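Local coordinates for protein transketolase (Campylobacter jejuni, PDB 3M34) that binds thiamine diphosphate and a calcium ion as a two-subunit enzyme of the transketolase family, with each thiamine diphosphate held between the two copies of the chain, at residues A[83-88]-A[108-113]; A[185-190]-A[243-248]; A[416-421]-A[456-461]. All coordinates share one frame; numbering follows the deposited sequence.

Interaction 1: A[83-88]-A[108-113]; sequences GYDLSL and STLGVE
The ring of Y84 leans obliquely against the backbone of G111, with Y84 CE2 3.7 Å from G111 CA, while Y84 CD2 passes 4.0 Å from L110 O. The phenol is swung back beside its own backbone N, CG lying anti to the carbonyl carbon (chi1 -74°), and this swings the ring against the L110-G111 peptide. With no side chain on G111, the ring can come close to CA. The contact buries L110 O, which finds no donor anywhere in the model, so its meeting with the ring is van der Waals packing alone. What Y84 rests on is a type II beta turn from T109 to V112, closed by V112 N to T109 O at 3.0 Å, with G111 at the position of positive phi (106°). The facing segment is a compact link between helices 72-82 and 88-92 in the thiamine diphosphate binding domain: G83 ends the first helix in a Schellman motif, D85 centres an inverse gamma turn, and S87 is the N-cap of the second. Beyond D85, the methyl L86 CD1 meets T109 CG2 at 4.0 Å, the two side chains lying obliquely to each other. L86 also packs on Y76 and L79 of helix 72-82, and T109 OG1 is hydrogen-bonded to K100 O, which leaves the methyl branch of the threonine to face the leucine. Toward solvent the contact is looser: L110 CD1 lies 4.2 Å from D85 OD2, a loose van der Waals approach of a methyl to a carboxylate oxygen, both residues being exposed. At the far end of the turn, E113 forms a salt bridge with R61, and E113 O accepts a hydrogen bond from R406 of helix 394-407.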
loop_
_atom_site.group_PDB
_atom_site.type_symbol
_atom_site.label_atom_id
_atom_site.label_comp_id
_atom_site.label_asym_id
_atom_site.label_seq_id
_atom_site.Cartn_x
_atom_site.Cartn_y
_atom_site.Cartn_z
ATOM N N GLY A 83 12.350 16.898 30.761
ATOM C CA GLY A 83 11.371 17.041 31.851
ATOM C C GLY A 83 9.973 16.469 31.618
ATOM O O GLY A 83 9.034 16.698 32.388
ATOM N N TYR A 84 9.832 15.682 30.542
ATOM C CA TYR A 84 8.623 14.983 30.299
ATOM C C TYR A 84 8.433 13.868 31.326
ATOM O O TYR A 84 9.361 13.501 32.007
ATOM C CB TYR A 84 8.637 14.431 28.866
ATOM C CG TYR A 84 8.433 15.454 27.815
ATOM C CD1 TYR A 84 9.478 16.237 27.359
ATOM C CD2 TYR A 84 7.171 15.652 27.229
ATOM C CE1 TYR A 84 9.294 17.206 26.350
ATOM C CE2 TYR A 84 6.974 16.653 26.231
ATOM C CZ TYR A 84 8.033 17.396 25.795
ATOM O OH TYR A 84 7.873 18.373 24.830
ATOM N N ASP A 85 7.247 13.282 31.343
ATOM C CA ASP A 85 6.923 12.195 32.285
ATOM C C ASP A 85 7.454 10.867 31.784
ATOM O O ASP A 85 6.700 9.951 31.407
ATOM C CB ASP A 85 5.415 12.136 32.480
ATOM C CG ASP A 85 4.982 11.168 33.578
ATOM O OD1 ASP A 85 5.750 10.914 34.531
ATOM O OD2 ASP A 85 3.842 10.681 33.433
ATOM N N LEU A 86 8.756 10.770 31.746
ATOM C CA LEU A 86 9.478 9.581 31.318
ATOM C C LEU A 86 10.710 9.573 32.197
ATOM O O LEU A 86 11.464 10.554 32.157
ATOM C CB LEU A 86 9.894 9.695 29.849
ATOM C CG LEU A 86 10.277 8.445 29.107
ATOM C CD1 LEU A 86 9.168 7.382 29.158
ATOM C CD2 LEU A 86 10.677 8.695 27.623
ATOM N N SER A 87 10.899 8.502 32.958
ATOM C CA SER A 87 11.914 8.459 34.004
ATOM C C SER A 87 13.178 7.796 33.547
ATOM O O SER A 87 13.226 7.147 32.510
ATOM C CB SER A 87 11.369 7.718 35.246
ATOM O OG SER A 87 11.244 6.338 35.036
ATOM N N LEU A 88 14.233 7.924 34.334
ATOM C CA LEU A 88 15.436 7.162 34.038
ATOM C C LEU A 88 15.187 5.664 34.108
ATOM O O LEU A 88 15.694 4.938 33.303
ATOM C CB LEU A 88 16.577 7.538 34.968
ATOM C CG LEU A 88 17.962 7.136 34.598
ATOM C CD1 LEU A 88 18.362 7.748 33.249
ATOM C CD2 LEU A 88 18.955 7.622 35.735
ATOM N N SER A 108 1.129 6.543 23.440
ATOM C CA SER A 108 0.913 6.321 24.873
ATOM C C SER A 108 2.067 6.840 25.755
ATOM O O SER A 108 1.895 6.994 26.974
ATOM C CB SER A 108 0.655 4.845 25.116
ATOM O OG SER A 108 1.641 4.014 24.535
ATOM N N THR A 109 3.247 7.031 25.147
ATOM C CA THR A 109 4.375 7.724 25.780
ATOM C C THR A 109 4.197 9.231 25.603
ATOM O O THR A 109 4.287 9.766 24.523
ATOM C CB THR A 109 5.717 7.267 25.166
ATOM O OG1 THR A 109 5.829 5.828 25.225
ATOM C CG2 THR A 109 6.912 7.928 25.874
ATOM N N LEU A 110 3.929 9.952 26.692
ATOM C CA LEU A 110 3.766 11.425 26.604
ATOM C C LEU A 110 4.969 12.122 26.030
ATOM O O LEU A 110 6.122 11.856 26.413
ATOM C CB LEU A 110 3.483 12.014 27.993
ATOM C CG LEU A 110 2.149 11.512 28.504
ATOM C CD1 LEU A 110 1.871 12.002 29.947
ATOM C CD2 LEU A 110 1.055 11.953 27.546
ATOM N N GLY A 111 4.721 13.026 25.076
ATOM C CA GLY A 111 5.758 13.660 24.361
ATOM C C GLY A 111 5.900 13.140 22.953
ATOM O O GLY A 111 6.538 13.743 22.144
ATOM N N VAL A 112 5.381 11.935 22.682
ATOM C CA VAL A 112 5.475 11.391 21.350
ATOM C C VAL A 112 4.313 11.909 20.510
ATOM O O VAL A 112 3.165 11.661 20.803
ATOM C CB VAL A 112 5.470 9.822 21.360
ATOM C CG1 VAL A 112 5.342 9.249 19.919
ATOM C CG2 VAL A 112 6.702 9.265 22.065
ATOM N N GLU A 113 4.603 12.674 19.434
ATOM C CA GLU A 113 3.552 13.382 18.713
ATOM C C GLU A 113 2.712 12.431 17.852
ATOM O O GLU A 113 1.510 12.595 17.750
ATOM C CB GLU A 113 4.159 14.461 17.787
ATOM C CG GLU A 113 4.744 15.599 18.524
ATOM C CD GLU A 113 3.727 16.458 19.249
ATOM O OE1 GLU A 113 2.514 16.333 18.992
ATOM O OE2 GLU A 113 4.172 17.268 20.082
#

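Interaction 2: A[185-190]-A[243-248]; sequences NNISIE and TTIAKG. With CA (calcium ion), chain D; TPP (thiamine diphosphate), chain F.
With chi1 at 64°, CG of N185 sits between its own backbone N and carbonyl carbon, a crowded position that turns the amide toward I245 and the bound diphosphate; I245 instead stretches CG1 anti to its backbone N (chi1 -164°) and sends CD1 toward I187 and the cofactor. The two ends of the N185 amide do different work. OD1 binds the calcium ion at 2.4 Å and also accepts from I187 N at 3.1 Å, the donor tilted out of the carbonyl plane, which closes an Asx turn. ND2 donates to O2B of thiamine diphosphate at 2.8 Å, with an N-H...acceptor angle of 155°. Since O2B is itself a calcium ligand, asparagine, metal and phosphate lock one another in place and the rotation of the amide is fixed. I187 O adds a second protein ligand to calcium at 2.3 Å; O1A and O2B of the diphosphate, a water and D155 complete six. Behind the amide, N185 CA makes a CA-H...O contact of 3.2 Å with T243 O, and N185 ND2 lies 3.6 Å from I245 CB. No direct hydrogen bond joins the segments, but one water links N185 O to I245 N and another links N185 ND2 to T243 OG1, which is also bonded to D183. The two isoleucine side chains run roughly perpendicular, I187 CG2 3.9 Å from I245 CD1. Farther along, D367 of the second subunit bonds to S188, I189 and E190. This is the metal-diphosphate half of a thiamine diphosphate site, with D155 and G156 in the opening GDG and N185 in the closing asparagine pair of the family's cofactor-binding motif.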
loop_
_atom_site.group_PDB
_atom_site.type_symbol
_atom_site.label_atom_id
_atom_site.label_comp_id
_atom_site.label_asym_id
_atom_site.label_seq_id
_atom_site.Cartn_x
_atom_site.Cartn_y
_atom_site.Cartn_z
ATOM N N ASN A 185 23.689 10.261 5.966
ATOM C CA ASN A 185 24.871 9.557 6.471
ATOM C C ASN A 185 25.476 8.524 5.517
ATOM O O ASN A 185 26.407 7.822 5.878
ATOM C CB ASN A 185 24.595 9.001 7.871
ATOM C CG ASN A 185 23.523 7.952 7.898
ATOM O OD1 ASN A 185 23.181 7.346 6.854
ATOM N ND2 ASN A 185 22.985 7.683 9.119
ATOM N N ASN A 186 24.915 8.453 4.304
ATOM C CA ASN A 186 25.395 7.578 3.246
ATOM C C ASN A 186 25.314 6.086 3.554
ATOM O O ASN A 186 25.915 5.299 2.828
ATOM C CB ASN A 186 26.832 7.915 2.812
ATOM C CG ASN A 186 27.194 7.295 1.476
ATOM O OD1 ASN A 186 28.238 6.615 1.339
ATOM N ND2 ASN A 186 26.325 7.486 0.482
ATOM N N ILE A 187 24.577 5.689 4.600
ATOM C CA ILE A 187 24.511 4.299 5.017
ATOM C C ILE A 187 23.072 3.836 5.183
ATOM O O ILE A 187 22.240 4.593 5.710
ATOM C CB ILE A 187 25.270 4.116 6.371
ATOM C CG1 ILE A 187 26.790 4.299 6.118
ATOM C CG2 ILE A 187 24.843 2.800 7.087
ATOM C CD1 ILE A 187 27.426 3.160 5.358
ATOM N N SER A 188 22.792 2.628 4.697
ATOM C CA SER A 188 21.501 1.954 4.996
ATOM C C SER A 188 21.800 0.509 5.363
ATOM O O SER A 188 22.950 0.134 5.560
ATOM C CB SER A 188 20.487 2.129 3.830
ATOM O OG SER A 188 20.892 1.357 2.742
ATOM N N ILE A 189 20.763 -0.338 5.506
ATOM C CA ILE A 189 21.028 -1.704 5.961
ATOM C C ILE A 189 21.903 -2.490 4.972
ATOM O O ILE A 189 22.728 -3.294 5.377
ATOM C CB ILE A 189 19.704 -2.430 6.265
ATOM C CG1 ILE A 189 19.068 -1.819 7.524
ATOM C CG2 ILE A 189 19.904 -3.901 6.424
ATOM C CD1 ILE A 189 17.684 -2.366 7.802
ATOM N N GLU A 190 21.783 -2.198 3.690
ATOM C CA GLU A 190 22.546 -2.957 2.703
ATOM C C GLU A 190 23.901 -2.320 2.474
ATOM O O GLU A 190 24.662 -2.860 1.657
ATOM C CB GLU A 190 21.786 -3.081 1.393
ATOM C CG GLU A 190 20.717 -4.175 1.478
ATOM C CD GLU A 190 19.949 -4.458 0.255
ATOM O OE1 GLU A 190 20.230 -3.870 -0.857
ATOM O OE2 GLU A 190 18.993 -5.298 0.371
ATOM N N THR A 243 26.043 13.647 8.127
ATOM C CA THR A 243 26.497 13.093 9.363
ATOM C C THR A 243 27.220 11.759 9.126
ATOM O O THR A 243 27.207 11.157 8.042
ATOM C CB THR A 243 25.301 12.817 10.321
ATOM O OG1 THR A 243 24.578 11.738 9.750
ATOM C CG2 THR A 243 24.404 14.002 10.487
ATOM N N THR A 244 27.848 11.278 10.208
ATOM C CA THR A 244 28.465 9.980 10.252
ATOM C C THR A 244 27.615 9.099 11.148
ATOM O O THR A 244 27.413 9.410 12.324
ATOM C CB THR A 244 29.867 10.088 10.842
ATOM O OG1 THR A 244 30.663 10.925 9.944
ATOM C CG2 THR A 244 30.511 8.716 11.014
ATOM N N ILE A 245 27.152 8.009 10.613
ATOM C CA ILE A 245 26.399 7.097 11.445
ATOM C C ILE A 245 27.297 6.623 12.613
ATOM O O ILE A 245 28.471 6.378 12.453
ATOM C CB ILE A 245 25.776 5.944 10.607
ATOM C CG1 ILE A 245 24.674 5.234 11.436
ATOM C CG2 ILE A 245 26.803 4.895 10.201
ATOM C CD1 ILE A 245 23.911 4.177 10.633
ATOM N N ALA A 246 26.688 6.525 13.796
ATOM C CA ALA A 246 27.390 6.106 15.028
ATOM C C ALA A 246 28.573 7.019 15.359
ATOM O O ALA A 246 29.586 6.538 15.891
ATOM C CB ALA A 246 27.866 4.620 14.944
ATOM N N LYS A 247 28.431 8.291 15.058
ATOM C CA LYS A 247 29.449 9.304 15.343
ATOM C C LYS A 247 29.792 9.174 16.824
ATOM O O LYS A 247 28.920 9.178 17.671
ATOM C CB LYS A 247 28.925 10.687 15.052
ATOM C CG LYS A 247 29.889 11.823 15.394
ATOM C CD LYS A 247 31.077 11.884 14.449
ATOM C CE LYS A 247 31.885 13.106 14.730
ATOM N NZ LYS A 247 33.074 13.151 13.827
ATOM N N GLY A 248 31.084 9.096 17.108
ATOM C CA GLY A 248 31.569 8.964 18.468
ATOM C C GLY A 248 31.863 7.543 18.851
ATOM O O GLY A 248 32.508 7.330 19.909
HETATM CA CA CA D . 21.062 6.412 6.479
HETATM N "N1'" TPP F . 10.406 -0.410 5.040
HETATM C "C2'" TPP F . 9.588 0.484 5.674
HETATM C CM2 TPP F . 8.344 1.033 4.956
HETATM N "N3'" TPP F . 9.812 0.781 6.973
HETATM C "C4'" TPP F . 10.860 0.249 7.630
HETATM N "N4'" TPP F . 11.064 0.548 8.920
HETATM C "C5'" TPP F . 11.762 -0.631 6.973
HETATM C "C6'" TPP F . 11.453 -0.948 5.663
HETATM C "C7'" TPP F . 12.985 -1.253 7.659
HETATM N N3 TPP F . 14.047 -0.234 7.875
HETATM C C2 TPP F . 14.234 0.396 9.060
HETATM S S1 TPP F . 15.452 1.598 8.894
HETATM C C5 TPP F . 15.878 1.062 7.321
HETATM C C4 TPP F . 14.933 0.121 6.925
HETATM C CM4 TPP F . 14.974 -0.531 5.556
HETATM C C6 TPP F . 17.010 1.721 6.601
HETATM C C7 TPP F . 16.752 3.171 6.874
HETATM O O7 TPP F . 17.904 3.781 6.810
HETATM P PA TPP F . 18.046 5.150 7.277
HETATM O O1A TPP F . 19.001 5.306 6.152
HETATM O O2A TPP F . 16.682 5.605 7.036
HETATM O O3A TPP F . 18.467 4.637 8.578
HETATM P PB TPP F . 19.819 5.011 9.384
HETATM O O1B TPP F . 20.473 3.705 9.019
HETATM O O2B TPP F . 20.874 5.879 8.621
HETATM O O3B TPP F . 19.785 4.869 10.795
HETATM O O HOH W 1 28.190 7.398 7.914
HETATM O O HOH W 2 23.463 9.539 11.244
HETATM O O HOH W 3 20.028 8.369 7.362
#

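Interaction 3: A[416-421]-A[456-461]; sequences TFFIFS and HQPIEQ. With TPP (thiamine diphosphate), chain B.
F418 presents one ring face to Q461 CB, a CH-pi contact 3.8 Å from the ring centroid, while P458 CB meets F418 CD2 obliquely at 3.7 Å. I419 drives CD1 to 3.3 Å from Q461 NE2. The side chains of F418, I419, P458 and Q461 thus pack closely, the glutamine bent at chi2 (72°) and its amide held at both ends: OE1 accepts from I459 N in the carbonyl plane, and NE2 donates to E422. Looser is the backbone gap between I419 and H456, bridged by a water that accepts from I419 N and reaches H456 O only weakly. F420, by contrast, is tightly sandwiched, one face covered by I419 CG2 and the opposite one by the pyrimidine ring of thiamine diphosphate, with F420 CE2 3.2 Å from C4'. Its edge points to the face of H456, a T-shaped pair with centroids 5.3 Å apart and planes at 84°. H104 of the second subunit stacks on H456. In the pyrimidine binding domain, 416-421 carries the chain from the end of strand 411-417 toward helix 421-434, and segment 456-461 leads into helix 461-467, whose F465 packs on F418 and S421.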
loop_
_atom_site.group_PDB
_atom_site.type_symbol
_atom_site.label_atom_id
_atom_site.label_comp_id
_atom_site.label_asym_id
_atom_site.label_seq_id
_atom_site.Cartn_x
_atom_site.Cartn_y
_atom_site.Cartn_z
ATOM N N THR A 416 -11.290 7.604 -1.078
ATOM C CA THR A 416 -10.912 7.104 -2.375
ATOM C C THR A 416 -11.866 5.933 -2.736
ATOM O O THR A 416 -12.721 5.572 -1.956
ATOM C CB THR A 416 -9.402 6.659 -2.468
ATOM O OG1 THR A 416 -9.051 6.275 -3.834
ATOM C CG2 THR A 416 -9.016 5.610 -1.396
ATOM N N PHE A 417 -11.622 5.319 -3.891
ATOM C CA PHE A 417 -12.298 4.029 -4.213
ATOM C C PHE A 417 -11.748 2.937 -3.299
ATOM O O PHE A 417 -10.561 2.885 -2.936
ATOM C CB PHE A 417 -12.048 3.544 -5.654
ATOM C CG PHE A 417 -12.609 4.437 -6.764
ATOM C CD1 PHE A 417 -13.778 5.187 -6.584
ATOM C CD2 PHE A 417 -11.954 4.500 -7.999
ATOM C CE1 PHE A 417 -14.282 5.973 -7.610
ATOM C CE2 PHE A 417 -12.448 5.302 -9.045
ATOM C CZ PHE A 417 -13.641 6.030 -8.837
ATOM N N PHE A 418 -12.621 2.012 -2.918
ATOM C CA PHE A 418 -12.227 0.984 -1.984
ATOM C C PHE A 418 -11.055 0.164 -2.515
ATOM O O PHE A 418 -10.200 -0.217 -1.744
ATOM C CB PHE A 418 -13.431 0.080 -1.702
ATOM C CG PHE A 418 -13.294 -0.915 -0.569
ATOM C CD1 PHE A 418 -12.519 -0.693 0.556
ATOM C CD2 PHE A 418 -14.055 -2.081 -0.585
ATOM C CE1 PHE A 418 -12.486 -1.584 1.592
ATOM C CE2 PHE A 418 -14.048 -2.932 0.459
ATOM C CZ PHE A 418 -13.249 -2.719 1.544
ATOM N N ILE A 419 -10.987 -0.088 -3.832
ATOM C CA ILE A 419 -9.825 -0.830 -4.383
ATOM C C ILE A 419 -8.507 -0.123 -4.044
ATOM O O ILE A 419 -7.501 -0.777 -3.757
ATOM C CB ILE A 419 -9.970 -1.131 -5.895
ATOM C CG1 ILE A 419 -8.860 -2.084 -6.363
ATOM C CG2 ILE A 419 -10.053 0.111 -6.689
ATOM C CD1 ILE A 419 -8.692 -3.322 -5.503
ATOM N N PHE A 420 -8.523 1.218 -4.067
ATOM C CA PHE A 420 -7.311 1.972 -3.802
ATOM C C PHE A 420 -7.071 2.284 -2.367
ATOM O O PHE A 420 -6.031 2.909 -1.999
ATOM C CB PHE A 420 -7.178 3.153 -4.744
ATOM C CG PHE A 420 -7.306 2.751 -6.197
ATOM C CD1 PHE A 420 -6.601 1.667 -6.670
ATOM C CD2 PHE A 420 -8.167 3.388 -7.050
ATOM C CE1 PHE A 420 -6.721 1.259 -7.977
ATOM C CE2 PHE A 420 -8.279 2.987 -8.356
ATOM C CZ PHE A 420 -7.557 1.890 -8.799
ATOM N N SER A 421 -7.892 1.707 -1.503
ATOM C CA SER A 421 -7.553 1.648 -0.079
ATOM C C SER A 421 -6.208 0.957 0.088
ATOM O O SER A 421 -5.472 1.241 0.998
ATOM C CB SER A 421 -8.638 0.954 0.739
ATOM O OG SER A 421 -8.712 -0.439 0.453
ATOM N N HIS A 456 -10.426 -2.653 -10.774
ATOM C CA HIS A 456 -11.198 -1.627 -10.064
ATOM C C HIS A 456 -12.301 -2.238 -9.205
ATOM O O HIS A 456 -13.151 -1.507 -8.702
ATOM C CB HIS A 456 -11.774 -0.646 -11.053
ATOM C CG HIS A 456 -10.743 0.298 -11.588
ATOM N ND1 HIS A 456 -10.846 1.666 -11.464
ATOM C CD2 HIS A 456 -9.633 0.057 -12.301
ATOM C CE1 HIS A 456 -9.779 2.213 -12.029
ATOM N NE2 HIS A 456 -9.029 1.262 -12.534
ATOM N N GLN A 457 -12.305 -3.562 -9.081
ATOM C CA GLN A 457 -13.376 -4.267 -8.378
ATOM C C GLN A 457 -12.782 -4.915 -7.137
ATOM O O GLN A 457 -12.034 -5.930 -7.225
ATOM C CB GLN A 457 -14.054 -5.297 -9.276
ATOM C CG GLN A 457 -14.864 -4.699 -10.406
ATOM C CD GLN A 457 -15.256 -5.656 -11.469
ATOM O OE1 GLN A 457 -14.775 -6.770 -11.524
ATOM N NE2 GLN A 457 -16.069 -5.190 -12.407
ATOM N N PRO A 458 -13.141 -4.389 -5.957
ATOM C CA PRO A 458 -12.657 -4.988 -4.716
ATOM C C PRO A 458 -13.098 -6.436 -4.557
ATOM O O PRO A 458 -14.171 -6.785 -5.019
ATOM C CB PRO A 458 -13.344 -4.127 -3.629
ATOM C CG PRO A 458 -13.542 -2.825 -4.319
ATOM C CD PRO A 458 -13.961 -3.170 -5.692
ATOM N N ILE A 459 -12.239 -7.224 -3.919
ATOM C CA ILE A 459 -12.514 -8.654 -3.636
ATOM C C ILE A 459 -12.087 -8.988 -2.230
ATOM O O ILE A 459 -12.907 -9.468 -1.408
ATOM C CB ILE A 459 -11.812 -9.604 -4.681
ATOM C CG1 ILE A 459 -12.279 -9.304 -6.104
ATOM C CG2 ILE A 459 -12.156 -11.077 -4.297
ATOM C CD1 ILE A 459 -13.707 -9.745 -6.470
ATOM N N GLU A 460 -10.824 -8.717 -1.931
ATOM C CA GLU A 460 -10.172 -9.032 -0.666
ATOM C C GLU A 460 -10.096 -7.903 0.359
ATOM O O GLU A 460 -9.638 -8.135 1.473
ATOM C CB GLU A 460 -8.804 -9.638 -0.924
ATOM C CG GLU A 460 -7.716 -8.624 -1.477
ATOM C CD GLU A 460 -7.766 -8.362 -2.948
ATOM O OE1 GLU A 460 -8.831 -8.386 -3.589
ATOM O OE2 GLU A 460 -6.656 -8.052 -3.500
ATOM N N GLN A 461 -10.524 -6.679 -0.004
ATOM C CA GLN A 461 -10.267 -5.517 0.835
ATOM C C GLN A 461 -11.138 -5.535 2.083
ATOM O O GLN A 461 -10.707 -5.162 3.185
ATOM C CB GLN A 461 -10.428 -4.219 0.034
ATOM C CG GLN A 461 -9.334 -4.043 -0.987
ATOM C CD GLN A 461 -9.445 -4.991 -2.197
ATOM O OE1 GLN A 461 -10.534 -5.377 -2.608
ATOM N NE2 GLN A 461 -8.309 -5.279 -2.839
HETATM N "N1'" TPP B . -6.049 6.027 -7.806
HETATM C "C2'" TPP B . -5.274 5.076 -8.413
HETATM C CM2 TPP B . -4.084 4.459 -7.661
HETATM N "N3'" TPP B . -5.641 4.596 -9.621
HETATM C "C4'" TPP B . -6.725 5.082 -10.255
HETATM N "N4'" TPP B . -7.078 4.590 -11.450
HETATM C "C5'" TPP B . -7.506 6.117 -9.675
HETATM C "C6'" TPP B . -7.122 6.531 -8.412
HETATM C "C7'" TPP B . -8.739 6.727 -10.355
HETATM N N3 TPP B . -8.340 7.592 -11.498
HETATM C C2 TPP B . -8.365 7.169 -12.785
HETATM S S1 TPP B . -7.709 8.384 -13.810
HETATM C C5 TPP B . -7.656 9.537 -12.541
HETATM C C4 TPP B . -7.955 8.874 -11.355
HETATM C CM4 TPP B . -7.951 9.584 -10.014
HETATM C C6 TPP B . -7.197 10.929 -12.831
HETATM C C7 TPP B . -6.000 10.689 -13.699
HETATM O O7 TPP B . -5.861 11.744 -14.456
HETATM P PA TPP B . -4.952 11.730 -15.590
HETATM O O1A TPP B . -4.687 13.147 -15.239
HETATM O O2A TPP B . -3.996 10.749 -15.090
HETATM O O3A TPP B . -6.069 11.345 -16.449
HETATM P PB TPP B . -6.558 12.084 -17.803
HETATM O O1B TPP B . -7.732 12.719 -17.107
HETATM O O2B TPP B . -5.879 13.452 -18.141
HETATM O O3B TPP B . -7.250 11.289 -18.753
HETATM O O HOH W 4 -13.121 0.304 -5.827
#

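Overall arrangement
From the N terminus, interaction 1 closes a short excursion through helix 88-92, interaction 2 a longer one from strand 178-184 to the end of its sheet neighbour 237-242, and interaction 3 a return from the end of strand 411-417 through helix 421-434 and strand 439-443 to the start of helix 461-467. The three follow in series, none nesting or crossing. Interaction 1 lies about 27 Å from interaction 2, centre to centre, in the same domain. Interactions 2 and 3, with centres about 40 Å apart, touch different thiamine diphosphate molecules; across the dimer, N185 of the second subunit grips the one whose pyrimidine meets F420, so interaction 2 of one subunit and interaction 3 of the other furnish complementary parts of each site.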